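Side-chain contacts in cellulose 1,4-beta-cellobiosidase (Thermobifida fusca, PDB 4JJJ), which probably hydrolyses beta-1,4-glucan chains of cellulose to release cellobiose, this chain being the family 48 glycoside hydrolase domain of a longer protein: residues I84-K89 / P169-T174; P92-Y97 / T140-G145; Y156-C161 / F195-P200; P188-D193 / N201-L206. The protein carries 1 engineered substitution. One frame throughout, in Å; residues are numbered along the deposited sequence.

Contact 1: I84-K89 / P169-T174; sequences IIPGTK and PAYINT. With BGC (beta-D-glucopyranose), chain D.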
loop_
_atom_site.group_PDB
_atom_site.type_symbol
_atom_site.label_atom_id
_atom_site.label_comp_id
_atom_site.label_asym_id
_atom_site.label_seq_id
_atom_site.Cartn_x
_atom_site.Cartn_y
_atom_site.Cartn_z
ATOM N N ILE A 84 8.955 3.223 -12.292
ATOM C CA ILE A 84 7.647 3.152 -11.643
ATOM C C ILE A 84 6.925 4.498 -11.442
ATOM O O ILE A 84 5.756 4.459 -11.155
ATOM C CB ILE A 84 7.699 2.350 -10.340
ATOM C CG1 ILE A 84 6.339 1.686 -10.032
ATOM C CG2 ILE A 84 8.232 3.164 -9.183
ATOM C CD1 ILE A 84 6.395 0.662 -8.895
ATOM N N ILE A 85 7.614 5.625 -11.601
ATOM C CA ILE A 85 6.943 6.920 -11.672
ATOM C C ILE A 85 6.734 7.119 -13.176
ATOM O O ILE A 85 7.690 7.291 -13.876
ATOM C CB ILE A 85 7.776 8.051 -11.079
ATOM C CG1 ILE A 85 7.991 7.761 -9.572
ATOM C CG2 ILE A 85 7.036 9.356 -11.314
ATOM C CD1 ILE A 85 8.732 8.821 -8.813
ATOM N N PRO A 86 5.502 7.066 -13.674
ATOM C CA PRO A 86 5.303 7.132 -15.099
ATOM C C PRO A 86 6.006 8.307 -15.729
ATOM O O PRO A 86 5.855 9.460 -15.244
ATOM C CB PRO A 86 3.748 7.218 -15.199
ATOM C CG PRO A 86 3.251 6.443 -13.959
ATOM C CD PRO A 86 4.237 6.923 -12.918
ATOM N N GLY A 87 6.723 8.018 -16.846
ATOM C CA GLY A 87 7.354 9.127 -17.536
ATOM C C GLY A 87 6.427 9.757 -18.538
ATOM O O GLY A 87 5.326 9.347 -18.668
ATOM N N THR A 88 6.926 10.706 -19.327
ATOM C CA THR A 88 6.055 11.379 -20.294
ATOM C C THR A 88 5.419 10.375 -21.290
ATOM O O THR A 88 4.188 10.404 -21.528
ATOM C CB THR A 88 6.856 12.454 -21.058
ATOM O OG1 THR A 88 7.420 13.389 -20.107
ATOM C CG2 THR A 88 5.952 13.126 -22.122
ATOM N N LYS A 89 6.227 9.447 -21.783
ATOM C CA LYS A 89 5.726 8.385 -22.663
ATOM C C LYS A 89 4.570 7.640 -22.059
ATOM O O LYS A 89 3.598 7.277 -22.765
ATOM C CB LYS A 89 6.850 7.408 -23.054
ATOM C CG LYS A 89 7.455 6.585 -21.891
ATOM C CD LYS A 89 8.748 5.945 -22.405
ATOM C CE LYS A 89 9.145 4.707 -21.658
ATOM N NZ LYS A 89 9.922 5.009 -20.446
ATOM N N PRO A 169 10.127 -3.263 -16.832
ATOM C CA PRO A 169 8.943 -3.748 -16.216
ATOM C C PRO A 169 7.658 -3.186 -16.839
ATOM O O PRO A 169 7.625 -1.956 -17.138
ATOM C CB PRO A 169 9.108 -3.224 -14.758
ATOM C CG PRO A 169 10.609 -3.095 -14.529
ATOM C CD PRO A 169 11.034 -2.596 -15.863
ATOM N N ALA A 170 6.599 -3.985 -16.993
ATOM C CA ALA A 170 5.348 -3.473 -17.545
ATOM C C ALA A 170 4.476 -2.777 -16.491
ATOM O O ALA A 170 4.334 -3.336 -15.385
ATOM C CB ALA A 170 4.566 -4.559 -18.194
ATOM N N TYR A 171 3.833 -1.684 -16.848
ATOM C CA TYR A 171 2.832 -1.077 -15.922
ATOM C C TYR A 171 1.564 -1.808 -16.077
ATOM O O TYR A 171 0.988 -1.843 -17.165
ATOM C CB TYR A 171 2.651 0.423 -16.300
ATOM C CG TYR A 171 3.747 1.340 -15.895
ATOM C CD1 TYR A 171 4.830 1.630 -16.764
ATOM C CD2 TYR A 171 3.737 2.020 -14.677
ATOM C CE1 TYR A 171 5.840 2.533 -16.373
ATOM C CE2 TYR A 171 4.732 2.898 -14.293
ATOM C CZ TYR A 171 5.799 3.172 -15.148
ATOM O OH TYR A 171 6.792 4.090 -14.764
ATOM N N ILE A 172 1.042 -2.423 -14.999
ATOM C CA ILE A 172 -0.130 -3.211 -15.051
ATOM C C ILE A 172 -1.039 -2.868 -13.863
ATOM O O ILE A 172 -0.616 -2.189 -12.912
ATOM C CB ILE A 172 0.210 -4.736 -14.977
ATOM C CG1 ILE A 172 1.115 -5.118 -13.828
ATOM C CG2 ILE A 172 0.901 -5.110 -16.305
ATOM C CD1 ILE A 172 1.000 -6.605 -13.513
ATOM N N ASN A 173 -2.255 -3.363 -13.874
ATOM C CA ASN A 173 -3.166 -3.203 -12.760
ATOM C C ASN A 173 -4.058 -4.415 -12.707
ATOM O O ASN A 173 -4.072 -5.239 -13.650
ATOM C CB ASN A 173 -3.923 -1.870 -12.853
ATOM C CG ASN A 173 -4.586 -1.451 -11.606
ATOM O OD1 ASN A 173 -4.305 -1.884 -10.501
ATOM N ND2 ASN A 173 -5.529 -0.522 -11.788
ATOM N N THR A 174 -4.697 -4.600 -11.581
ATOM C CA THR A 174 -5.547 -5.765 -11.310
ATOM C C THR A 174 -6.884 -5.257 -10.721
ATOM O O THR A 174 -7.879 -5.212 -11.434
ATOM C CB THR A 174 -4.857 -6.742 -10.401
ATOM O OG1 THR A 174 -4.488 -6.038 -9.179
ATOM C CG2 THR A 174 -3.605 -7.378 -11.048
HETATM C C2 BGC D . -6.344 -0.016 -8.103
HETATM C C3 BGC D . -7.274 1.037 -8.584
HETATM C C4 BGC D . -8.682 0.922 -7.975
HETATM C C5 BGC D . -8.472 0.803 -6.444
HETATM C C6 BGC D . -9.838 0.729 -5.776
HETATM C C1 BGC D . -6.328 -0.021 -6.583
HETATM O O2 BGC D . -5.056 0.172 -8.633
HETATM O O3 BGC D . -7.267 0.956 -9.963
HETATM O O4 BGC D . -9.441 2.146 -8.175
HETATM O O5 BGC D . -7.622 -0.277 -6.068
HETATM O O6 BGC D . -10.337 -0.610 -5.982
#
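Tyr171 meets the loop at Ile84, Ile85 and Pro86 with the far end of its ring. The residue stands on strand 170-173 and has CG anti to its carbonyl carbon (chi1 -75°), which carries the phenol across to the bend that follows helix 71-83. There Tyr171 OH lies 3.3 Å from Ile84 C and 3.4 Å from Pro86 CA, so the hydroxyl rests against backbone atoms rather than between side chains. Ile84 O approaches the ring edge in its plane, 3.7 Å from Tyr171 CE2. The proline comes in obliquely, with Pro86 CG 3.9 Å from the same CE2. Tyr219 packs edge-to-face on this ring from outside the pair.

Two residues along the strand, Asn173 reaches a bound glucose. Its ND2 donates to glucose O3 at 2.9 Å (160°), while its OD1 accepts from glucose O2, also at 2.9 Å, and from Trp148 NE1. The contact therefore divides its chemistry. Tyr171 contributes mainly van der Waals packing against the loop, whereas the amide of Asn173 grips neighbouring sugar hydroxyls as both donor and acceptor, which should fix its rotation in the glycan pocket.

Contact 2: P92-Y97 / T140-G145; sequences PTNSAY and TNEIYG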
loop_
_atom_site.group_PDB
_atom_site.type_symbol
_atom_site.label_atom_id
_atom_site.label_comp_id
_atom_site.label_asym_id
_atom_site.label_seq_id
_atom_site.Cartn_x
_atom_site.Cartn_y
_atom_site.Cartn_z
ATOM N N PRO A 92 1.125 10.599 -21.256
ATOM C CA PRO A 92 1.473 11.687 -22.226
ATOM C C PRO A 92 0.493 12.826 -22.435
ATOM O O PRO A 92 0.915 13.887 -22.987
ATOM C CB PRO A 92 1.585 10.870 -23.538
ATOM C CG PRO A 92 0.652 9.714 -23.378
ATOM C CD PRO A 92 0.928 9.307 -21.903
ATOM N N THR A 93 -0.749 12.689 -21.939
ATOM C CA THR A 93 -1.798 13.666 -22.307
ATOM C C THR A 93 -2.414 14.386 -21.088
ATOM O O THR A 93 -3.569 14.740 -21.120
ATOM C CB THR A 93 -2.850 12.982 -23.158
ATOM O OG1 THR A 93 -3.359 11.821 -22.501
ATOM C CG2 THR A 93 -2.325 12.600 -24.485
ATOM N N ASN A 94 -1.633 14.687 -20.067
ATOM C CA ASN A 94 -2.158 15.460 -18.953
ATOM C C ASN A 94 -2.559 16.900 -19.372
ATOM O O ASN A 94 -3.323 17.547 -18.684
ATOM C CB ASN A 94 -1.171 15.554 -17.790
ATOM C CG ASN A 94 -1.021 14.242 -17.043
ATOM O OD1 ASN A 94 -1.902 13.858 -16.252
ATOM N ND2 ASN A 94 0.099 13.617 -17.229
ATOM N N SER A 95 -2.081 17.395 -20.495
ATOM C CA SER A 95 -2.496 18.786 -20.914
ATOM C C SER A 95 -3.963 18.919 -21.153
ATOM O O SER A 95 -4.503 20.057 -21.127
ATOM C CB SER A 95 -1.745 19.253 -22.178
ATOM O OG SER A 95 -2.159 18.480 -23.290
ATOM N N ALA A 96 -4.611 17.825 -21.455
ATOM C CA ALA A 96 -6.053 17.796 -21.652
ATOM C C ALA A 96 -6.864 17.842 -20.374
ATOM O O ALA A 96 -8.080 17.957 -20.448
ATOM C CB ALA A 96 -6.468 16.591 -22.453
ATOM N N TYR A 97 -6.188 17.680 -19.229
ATOM C CA TYR A 97 -6.905 17.607 -17.981
ATOM C C TYR A 97 -7.525 18.967 -17.707
ATOM O O TYR A 97 -6.880 20.033 -17.966
ATOM C CB TYR A 97 -5.929 17.225 -16.863
ATOM C CG TYR A 97 -6.568 17.141 -15.537
ATOM C CD1 TYR A 97 -7.610 16.282 -15.324
ATOM C CD2 TYR A 97 -6.209 18.004 -14.548
ATOM C CE1 TYR A 97 -8.266 16.207 -14.091
ATOM C CE2 TYR A 97 -6.795 17.979 -13.309
ATOM C CZ TYR A 97 -7.819 17.059 -13.050
ATOM O OH TYR A 97 -8.466 16.950 -11.800
ATOM N N THR A 140 5.251 21.361 -14.972
ATOM C CA THR A 140 4.775 20.242 -15.766
ATOM C C THR A 140 3.344 19.879 -15.316
ATOM O O THR A 140 2.956 20.192 -14.184
ATOM C CB THR A 140 5.695 19.015 -15.604
ATOM O OG1 THR A 140 5.185 17.909 -16.276
ATOM C CG2 THR A 140 5.751 18.593 -14.176
ATOM N N ASN A 141 2.550 19.310 -16.197
ATOM C CA ASN A 141 1.240 18.817 -15.869
ATOM C C ASN A 141 1.283 17.337 -15.433
ATOM O O ASN A 141 0.238 16.778 -15.104
ATOM C CB ASN A 141 0.311 18.933 -17.076
ATOM C CG ASN A 141 0.004 20.351 -17.422
ATOM O OD1 ASN A 141 -0.221 21.211 -16.565
ATOM N ND2 ASN A 141 0.128 20.626 -18.765
ATOM N N GLU A 142 2.423 16.684 -15.445
ATOM C CA GLU A 142 2.560 15.321 -15.135
ATOM C C GLU A 142 2.442 15.127 -13.584
ATOM O O GLU A 142 2.758 16.032 -12.822
ATOM C CB GLU A 142 3.938 14.809 -15.600
ATOM C CG GLU A 142 3.990 14.759 -17.138
ATOM C CD GLU A 142 5.304 14.323 -17.721
ATOM O OE1 GLU A 142 6.161 13.794 -16.987
ATOM O OE2 GLU A 142 5.581 14.555 -18.947
ATOM N N ILE A 143 2.128 13.899 -13.161
ATOM C CA ILE A 143 2.015 13.512 -11.706
ATOM C C ILE A 143 3.345 12.913 -11.361
ATOM O O ILE A 143 3.813 12.030 -12.062
ATOM C CB ILE A 143 0.921 12.491 -11.504
ATOM C CG1 ILE A 143 -0.373 13.076 -11.853
ATOM C CG2 ILE A 143 0.898 11.863 -10.090
ATOM C CD1 ILE A 143 -0.909 14.150 -10.985
ATOM N N TYR A 144 3.954 13.331 -10.247
ATOM C CA TYR A 144 5.124 12.724 -9.710
ATOM C C TYR A 144 4.728 11.863 -8.463
ATOM O O TYR A 144 4.742 12.342 -7.365
ATOM C CB TYR A 144 6.145 13.775 -9.312
ATOM C CG TYR A 144 7.489 13.228 -8.909
ATOM C CD1 TYR A 144 7.855 13.038 -7.612
ATOM C CD2 TYR A 144 8.421 12.924 -9.879
ATOM C CE1 TYR A 144 9.098 12.596 -7.295
ATOM C CE2 TYR A 144 9.665 12.462 -9.605
ATOM C CZ TYR A 144 10.020 12.297 -8.280
ATOM O OH TYR A 144 11.336 11.891 -7.977
ATOM N N GLY A 145 4.364 10.644 -8.775
ATOM C CA GLY A 145 3.882 9.645 -7.800
ATOM C C GLY A 145 4.115 8.302 -8.365
ATOM O O GLY A 145 4.101 8.161 -9.576
#
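Asn94 and Ser95 pack on Asn141 and Glu142 in a contact between two loops, partly buried and without a hydrogen bond across it. Residues 92-97 lie in the long connection between helix 71-83 and strand 117-118; residues 140-145 link helix 131-138 to strand 149-151. The meeting point is the base of the Asn94 side chain. Asn94 CB and the amide carbon CG lie against Asn141 O, at 3.3 Å and 3.4 Å, and the two CB atoms of Asn94 and Asn141 also touch, 3.8 Å apart. Asn94 extends its amide past this carbonyl, and ND2 comes to 3.7 Å from Glu142 CA. On the outer side, Asn141 ND2 lies alongside the 3-10 turn, 3.9 Å from Ser95 CA.

The polar ends find partners elsewhere. Asn94 ND2 donates to Gln91 OE1 and its OD1 meets Arg316 NH2, while Glu142 OE2 is bonded to Thr88 OG1. With both ends of the amide engaged, the rotation of Asn94 should be restrained although nothing across the contact bonds to it.

Each loop also has its own internal brace. Tyr97 N bonds back to Asn94 O at 2.9 Å, closing the 3-10 segment 94-96, and Glu142 N donates to Thr140 OG1 at 3.1 Å, nearly straight at 169°. The arrangement is thus a 3-10 turn set against an ST turn, in connections that follow helices 71-83 and 131-138 in the (alpha/alpha)6 fold of this family 48 enzyme.

Contact 3: Y156-C161 / F195-P200; sequences YGFGFC and FTHGGP. With FE (Fe (III) ion), chain L; CA (calcium ion), chain H.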
loop_
_atom_site.group_PDB
_atom_site.type_symbol
_atom_site.label_atom_id
_atom_site.label_comp_id
_atom_site.label_asym_id
_atom_site.label_seq_id
_atom_site.Cartn_x
_atom_site.Cartn_y
_atom_site.Cartn_z
ATOM N N TYR A 156 3.234 -11.745 -17.643
ATOM C CA TYR A 156 1.931 -11.640 -18.290
ATOM C C TYR A 156 1.999 -11.284 -19.791
ATOM O O TYR A 156 0.983 -11.398 -20.485
ATOM C CB TYR A 156 0.966 -10.610 -17.565
ATOM C CG TYR A 156 0.369 -11.120 -16.294
ATOM C CD1 TYR A 156 1.030 -10.980 -15.056
ATOM C CD2 TYR A 156 -0.857 -11.801 -16.292
ATOM C CE1 TYR A 156 0.520 -11.438 -13.872
ATOM C CE2 TYR A 156 -1.421 -12.227 -15.128
ATOM C CZ TYR A 156 -0.746 -12.067 -13.903
ATOM O OH TYR A 156 -1.284 -12.512 -12.748
ATOM N N GLY A 157 3.126 -10.784 -20.247
ATOM C CA GLY A 157 3.316 -10.496 -21.683
ATOM C C GLY A 157 2.859 -9.178 -22.209
ATOM O O GLY A 157 2.689 -8.981 -23.460
ATOM N N PHE A 158 2.502 -8.204 -21.341
ATOM C CA PHE A 158 1.999 -6.953 -21.812
ATOM C C PHE A 158 3.009 -6.041 -22.413
ATOM O O PHE A 158 2.710 -5.379 -23.407
ATOM C CB PHE A 158 1.214 -6.221 -20.704
ATOM C CG PHE A 158 -0.012 -6.968 -20.242
ATOM C CD1 PHE A 158 -1.087 -7.116 -21.135
ATOM C CD2 PHE A 158 -0.137 -7.458 -18.950
ATOM C CE1 PHE A 158 -2.230 -7.738 -20.763
ATOM C CE2 PHE A 158 -1.300 -8.081 -18.559
ATOM C CZ PHE A 158 -2.343 -8.257 -19.483
ATOM N N GLY A 159 4.216 -5.958 -21.870
ATOM C CA GLY A 159 5.178 -4.967 -22.370
ATOM C C GLY A 159 4.786 -3.539 -22.233
ATOM O O GLY A 159 4.103 -3.181 -21.260
ATOM N N PHE A 160 5.191 -2.705 -23.184
ATOM C CA PHE A 160 4.986 -1.295 -23.106
ATOM C C PHE A 160 3.839 -0.975 -24.033
ATOM O O PHE A 160 3.917 -1.250 -25.241
ATOM C CB PHE A 160 6.207 -0.494 -23.538
ATOM C CG PHE A 160 5.882 0.949 -23.754
ATOM C CD1 PHE A 160 5.650 1.814 -22.653
ATOM C CD2 PHE A 160 5.714 1.473 -25.048
ATOM C CE1 PHE A 160 5.311 3.120 -22.839
ATOM C CE2 PHE A 160 5.362 2.807 -25.204
ATOM C CZ PHE A 160 5.157 3.626 -24.116
ATOM N N CYS A 161 2.776 -0.392 -23.517
ATOM C CA CYS A 161 1.519 -0.160 -24.295
ATOM C C CYS A 161 1.093 -1.308 -25.222
ATOM O O CYS A 161 0.549 -1.115 -26.333
ATOM C CB CYS A 161 1.579 1.183 -25.015
ATOM S SG CYS A 161 1.628 2.658 -23.940
ATOM N N PHE A 195 -5.439 -1.640 -26.998
ATOM C CA PHE A 195 -6.256 -2.658 -27.504
ATOM C C PHE A 195 -5.499 -3.806 -28.171
ATOM O O PHE A 195 -6.156 -4.635 -28.809
ATOM C CB PHE A 195 -7.390 -2.183 -28.452
ATOM C CG PHE A 195 -8.236 -1.068 -27.960
ATOM C CD1 PHE A 195 -8.296 -0.676 -26.624
ATOM C CD2 PHE A 195 -9.040 -0.377 -28.856
ATOM C CE1 PHE A 195 -9.088 0.375 -26.204
ATOM C CE2 PHE A 195 -9.832 0.670 -28.408
ATOM C CZ PHE A 195 -9.924 0.995 -27.078
ATOM N N THR A 196 -4.186 -3.920 -27.975
ATOM C CA THR A 196 -3.423 -4.997 -28.526
ATOM C C THR A 196 -3.883 -6.330 -28.028
ATOM O O THR A 196 -3.978 -7.326 -28.754
ATOM C CB THR A 196 -1.913 -4.800 -28.273
ATOM O OG1 THR A 196 -1.447 -3.671 -28.952
ATOM C CG2 THR A 196 -1.129 -6.082 -28.801
ATOM N N HIS A 197 -4.193 -6.351 -26.733
ATOM C CA HIS A 197 -4.647 -7.550 -26.056
ATOM C C HIS A 197 -6.037 -7.431 -25.438
ATOM O O HIS A 197 -6.603 -6.373 -25.360
ATOM C CB HIS A 197 -3.626 -7.911 -24.952
ATOM C CG HIS A 197 -2.206 -8.029 -25.438
ATOM N ND1 HIS A 197 -1.204 -7.143 -25.079
ATOM C CD2 HIS A 197 -1.602 -9.006 -26.157
ATOM C CE1 HIS A 197 -0.056 -7.550 -25.590
ATOM N NE2 HIS A 197 -0.262 -8.684 -26.237
ATOM N N GLY A 198 -6.590 -8.534 -24.921
ATOM C CA GLY A 198 -7.881 -8.487 -24.357
ATOM C C GLY A 198 -8.948 -8.718 -25.447
ATOM O O GLY A 198 -8.848 -9.724 -26.238
ATOM N N GLY A 199 -9.995 -7.885 -25.416
ATOM C CA GLY A 199 -11.072 -7.956 -26.438
ATOM C C GLY A 199 -10.902 -6.824 -27.403
ATOM O O GLY A 199 -9.894 -6.157 -27.499
ATOM N N PRO A 200 -11.942 -6.488 -28.152
ATOM C CA PRO A 200 -11.829 -5.487 -29.141
ATOM C C PRO A 200 -11.583 -4.084 -28.643
ATOM O O PRO A 200 -11.018 -3.253 -29.352
ATOM C CB PRO A 200 -13.165 -5.550 -29.882
ATOM C CG PRO A 200 -14.012 -6.308 -29.063
ATOM C CD PRO A 200 -13.262 -7.111 -28.072
HETATM FE FE FE L . 1.257 -9.632 -27.490
HETATM CA CA CA H . 1.367 -0.739 -28.675
HETATM O O HOH W 1 3.431 0.081 -27.705
HETATM O O HOH W 2 1.407 -2.808 -29.014
HETATM O O HOH W 3 0.811 1.607 -28.783
HETATM O O HOH W 4 2.375 -0.408 -30.644
HETATM O O HOH W 5 2.781 -10.394 -28.605
#
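Two metal sites belong to this surface contact between loops 156-161 and 195-200: a calcium ion beside Cys161 and Thr196, and an iron(III) ion on His197. The loops touch directly through an offset edge-to-face aromatic pair. The edge of Phe158 is turned toward the face of His197, with ring centroids 5.9 Å apart and planes at 74°; the nearest side-chain atoms are Phe158 CD1 and His197 ND1, separated by 3.9 Å. A chi1 of -54° sets the His197 ring beside its backbone N and turns it to Phe158, leaving NE2 directed at the iron, bound at 2.2 Å. Thr196 CG2 lies over the centre of the imidazole, 3.6 Å above its plane. The imidazole is thus held by Thr196 of its own loop, by Phe158 across the contact and by the iron.

At the calcium end the loops meet through water. Cys161 O binds the ion directly at 2.5 Å, and Asp194 OD2 is a second protein ligand. Thr196 OG1 stays in the outer shell: a water 2.1 Å from the calcium donates to this OG1 at 3.0 Å, and Asp194 OD1 is its other partner. A second calcium-bound water donates to Phe160 O. The disulfide from Cys161 to Cys192 ties the first loop to strand 192-193. Such a shell of carbonyl, carboxylate and water oxygens is typical of a calcium site, here joining two surface loops beside a disulfide.

Contact 4: P188-D193 / N201-L206; sequences PHPSCD and NGYLDL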
loop_
_atom_site.group_PDB
_atom_site.type_symbol
_atom_site.label_atom_id
_atom_site.label_comp_id
_atom_site.label_asym_id
_atom_site.label_seq_id
_atom_site.Cartn_x
_atom_site.Cartn_y
_atom_site.Cartn_z
ATOM N N PRO A 188 -5.955 -9.274 -14.625
ATOM C CA PRO A 188 -4.819 -8.421 -14.856
ATOM C C PRO A 188 -4.829 -7.811 -16.259
ATOM O O PRO A 188 -5.123 -8.505 -17.224
ATOM C CB PRO A 188 -3.579 -9.303 -14.580
ATOM C CG PRO A 188 -4.158 -10.408 -13.705
ATOM C CD PRO A 188 -5.558 -10.665 -14.333
ATOM N N HIS A 189 -4.429 -6.578 -16.296
ATOM C CA HIS A 189 -4.507 -5.774 -17.512
ATOM C C HIS A 189 -3.440 -4.698 -17.588
ATOM O O HIS A 189 -2.811 -4.288 -16.585
ATOM C CB HIS A 189 -5.910 -5.186 -17.624
ATOM C CG HIS A 189 -6.297 -4.311 -16.481
ATOM N ND1 HIS A 189 -6.826 -4.777 -15.294
ATOM C CD2 HIS A 189 -6.131 -2.999 -16.319
ATOM C CE1 HIS A 189 -7.019 -3.765 -14.466
ATOM N NE2 HIS A 189 -6.635 -2.669 -15.066
ATOM N N PRO A 190 -3.178 -4.212 -18.817
ATOM C CA PRO A 190 -2.127 -3.193 -18.975
ATOM C C PRO A 190 -2.669 -1.802 -18.524
ATOM O O PRO A 190 -3.842 -1.405 -18.823
ATOM C CB PRO A 190 -1.925 -3.123 -20.487
ATOM C CG PRO A 190 -3.221 -3.575 -21.054
ATOM C CD PRO A 190 -3.773 -4.608 -20.128
ATOM N N SER A 191 -1.827 -1.049 -17.828
ATOM C CA SER A 191 -2.163 0.332 -17.514
ATOM C C SER A 191 -2.350 1.230 -18.783
ATOM O O SER A 191 -3.126 2.178 -18.804
ATOM C CB SER A 191 -1.072 0.946 -16.646
ATOM O OG SER A 191 -1.014 0.170 -15.454
ATOM N N CYS A 192 -1.557 0.943 -19.801
ATOM C CA CYS A 192 -1.650 1.617 -21.089
ATOM C C CYS A 192 -2.268 0.654 -22.046
ATOM O O CYS A 192 -1.580 -0.311 -22.424
ATOM C CB CYS A 192 -0.277 2.016 -21.518
ATOM S SG CYS A 192 -0.286 3.028 -23.060
ATOM N N ASP A 193 -3.536 0.845 -22.385
ATOM C CA ASP A 193 -4.337 -0.121 -23.167
ATOM C C ASP A 193 -4.582 0.495 -24.580
ATOM O O ASP A 193 -5.338 1.417 -24.717
ATOM C CB ASP A 193 -5.687 -0.382 -22.459
ATOM C CG ASP A 193 -6.368 -1.676 -22.971
ATOM O OD1 ASP A 193 -6.061 -2.009 -24.178
ATOM O OD2 ASP A 193 -7.098 -2.258 -22.201
ATOM N N ASN A 201 -12.028 -3.808 -27.416
ATOM C CA ASN A 201 -11.733 -2.583 -26.740
ATOM C C ASN A 201 -10.706 -2.831 -25.600
ATOM O O ASN A 201 -10.786 -2.230 -24.540
ATOM C CB ASN A 201 -12.983 -2.065 -26.130
ATOM C CG ASN A 201 -14.080 -1.789 -27.211
ATOM O OD1 ASN A 201 -13.758 -1.068 -28.199
ATOM N ND2 ASN A 201 -15.269 -2.290 -27.043
ATOM N N GLY A 202 -9.792 -3.722 -25.878
ATOM C CA GLY A 202 -8.743 -4.093 -24.869
ATOM C C GLY A 202 -9.474 -4.717 -23.697
ATOM O O GLY A 202 -10.348 -5.636 -23.744
ATOM N N TYR A 203 -9.137 -4.203 -22.493
ATOM C CA TYR A 203 -9.788 -4.673 -21.309
ATOM C C TYR A 203 -10.810 -3.657 -20.762
ATOM O O TYR A 203 -11.441 -3.903 -19.766
ATOM C CB TYR A 203 -8.729 -4.903 -20.203
ATOM C CG TYR A 203 -7.785 -6.087 -20.512
ATOM C CD1 TYR A 203 -6.774 -5.946 -21.447
ATOM C CD2 TYR A 203 -7.916 -7.303 -19.811
ATOM C CE1 TYR A 203 -5.942 -6.996 -21.712
ATOM C CE2 TYR A 203 -7.093 -8.372 -20.079
ATOM C CZ TYR A 203 -6.089 -8.191 -21.027
ATOM O OH TYR A 203 -5.172 -9.243 -21.291
ATOM N N LEU A 204 -10.983 -2.512 -21.479
ATOM C CA LEU A 204 -11.625 -1.361 -20.855
ATOM C C LEU A 204 -13.082 -1.693 -20.502
ATOM O O LEU A 204 -13.611 -1.236 -19.431
ATOM C CB LEU A 204 -11.613 -0.173 -21.782
ATOM C CG LEU A 204 -10.295 0.319 -22.208
ATOM C CD1 LEU A 204 -10.426 1.473 -23.173
ATOM C CD2 LEU A 204 -9.445 0.722 -20.965
ATOM N N ASP A 205 -13.769 -2.435 -21.379
ATOM C CA ASP A 205 -15.131 -2.697 -21.187
ATOM C C ASP A 205 -15.473 -3.851 -20.323
ATOM O O ASP A 205 -16.666 -4.233 -20.241
ATOM C CB ASP A 205 -15.901 -2.772 -22.561
ATOM C CG ASP A 205 -15.312 -3.812 -23.543
ATOM O OD1 ASP A 205 -14.347 -4.492 -23.191
ATOM O OD2 ASP A 205 -15.948 -4.042 -24.632
ATOM N N LEU A 206 -14.485 -4.407 -19.565
ATOM C CA LEU A 206 -14.801 -5.288 -18.458
ATOM C C LEU A 206 -15.231 -4.406 -17.251
ATOM O O LEU A 206 -15.835 -4.862 -16.338
ATOM C CB LEU A 206 -13.494 -6.021 -18.070
ATOM C CG LEU A 206 -13.003 -7.083 -19.051
ATOM C CD1 LEU A 206 -11.559 -7.502 -18.768
ATOM C CD2 LEU A 206 -13.857 -8.285 -18.971
#
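Tyr203 lies against Pro188, His189 and Pro190 where a type II' beta turn, Asn201 to Leu204, packs on the successive short strands 189-190 and 192-193. This is the tight side. His189 CB sits over one face of the Tyr203 ring in a CH-pi contact, 3.8 Å from the centroid. Pro190 crosses the ring at about a right angle, its CD 3.5 Å from Tyr203 CD1. Pro188 O approaches Tyr203 CE2 at 3.5 Å and is a buried carbonyl without a hydrogen-bond partner. Asp193 fastens the turn itself: with CG anti to the backbone N (chi1 -162°), its OD2 uses the syn lone pair to accept from Tyr203 N at 2.8 Å, almost straight at 176°. The other oxygen, OD1, accepts from Phe195 N and lies 3.5 Å from Gly202 CA, a close approach that the lack of a side chain on Gly202 permits.

Packing is looser toward Leu204, whose CD2 stays 4.0 Å from Asp193 OD2. Farther out, the partly exposed Asn201 and Asp205 bond to each other rather than across the contact. Asn201 ND2 donates at 3.1 Å to Asp205 OD2, meeting it from above the carboxylate plane, 61° out of it.

In the fold
Contacts 1 and 4 are buried and share a sheet: strands 170-173 and 189-190 are neighbours in it, and the backbone pairs Asn173 with His189 and Tyr171 with Ser191. Both rest on a tyrosine, against loop backbone in contact 1 and mainly against His189 and Pro190 side chains in contact 4. Contact 4 adds a carboxylate-to-backbone hydrogen bond, contact 1 sugar recognition. Contact 3 lies at the surface and combines an aromatic pair with metals and water; its centre is about 7 Å from that of contact 4, with the Cys161-Cys192 disulfide joining them. Contact 2, partly buried, is nested within the chain loop closed by contact 1, which it touches through Thr88 and Glu142.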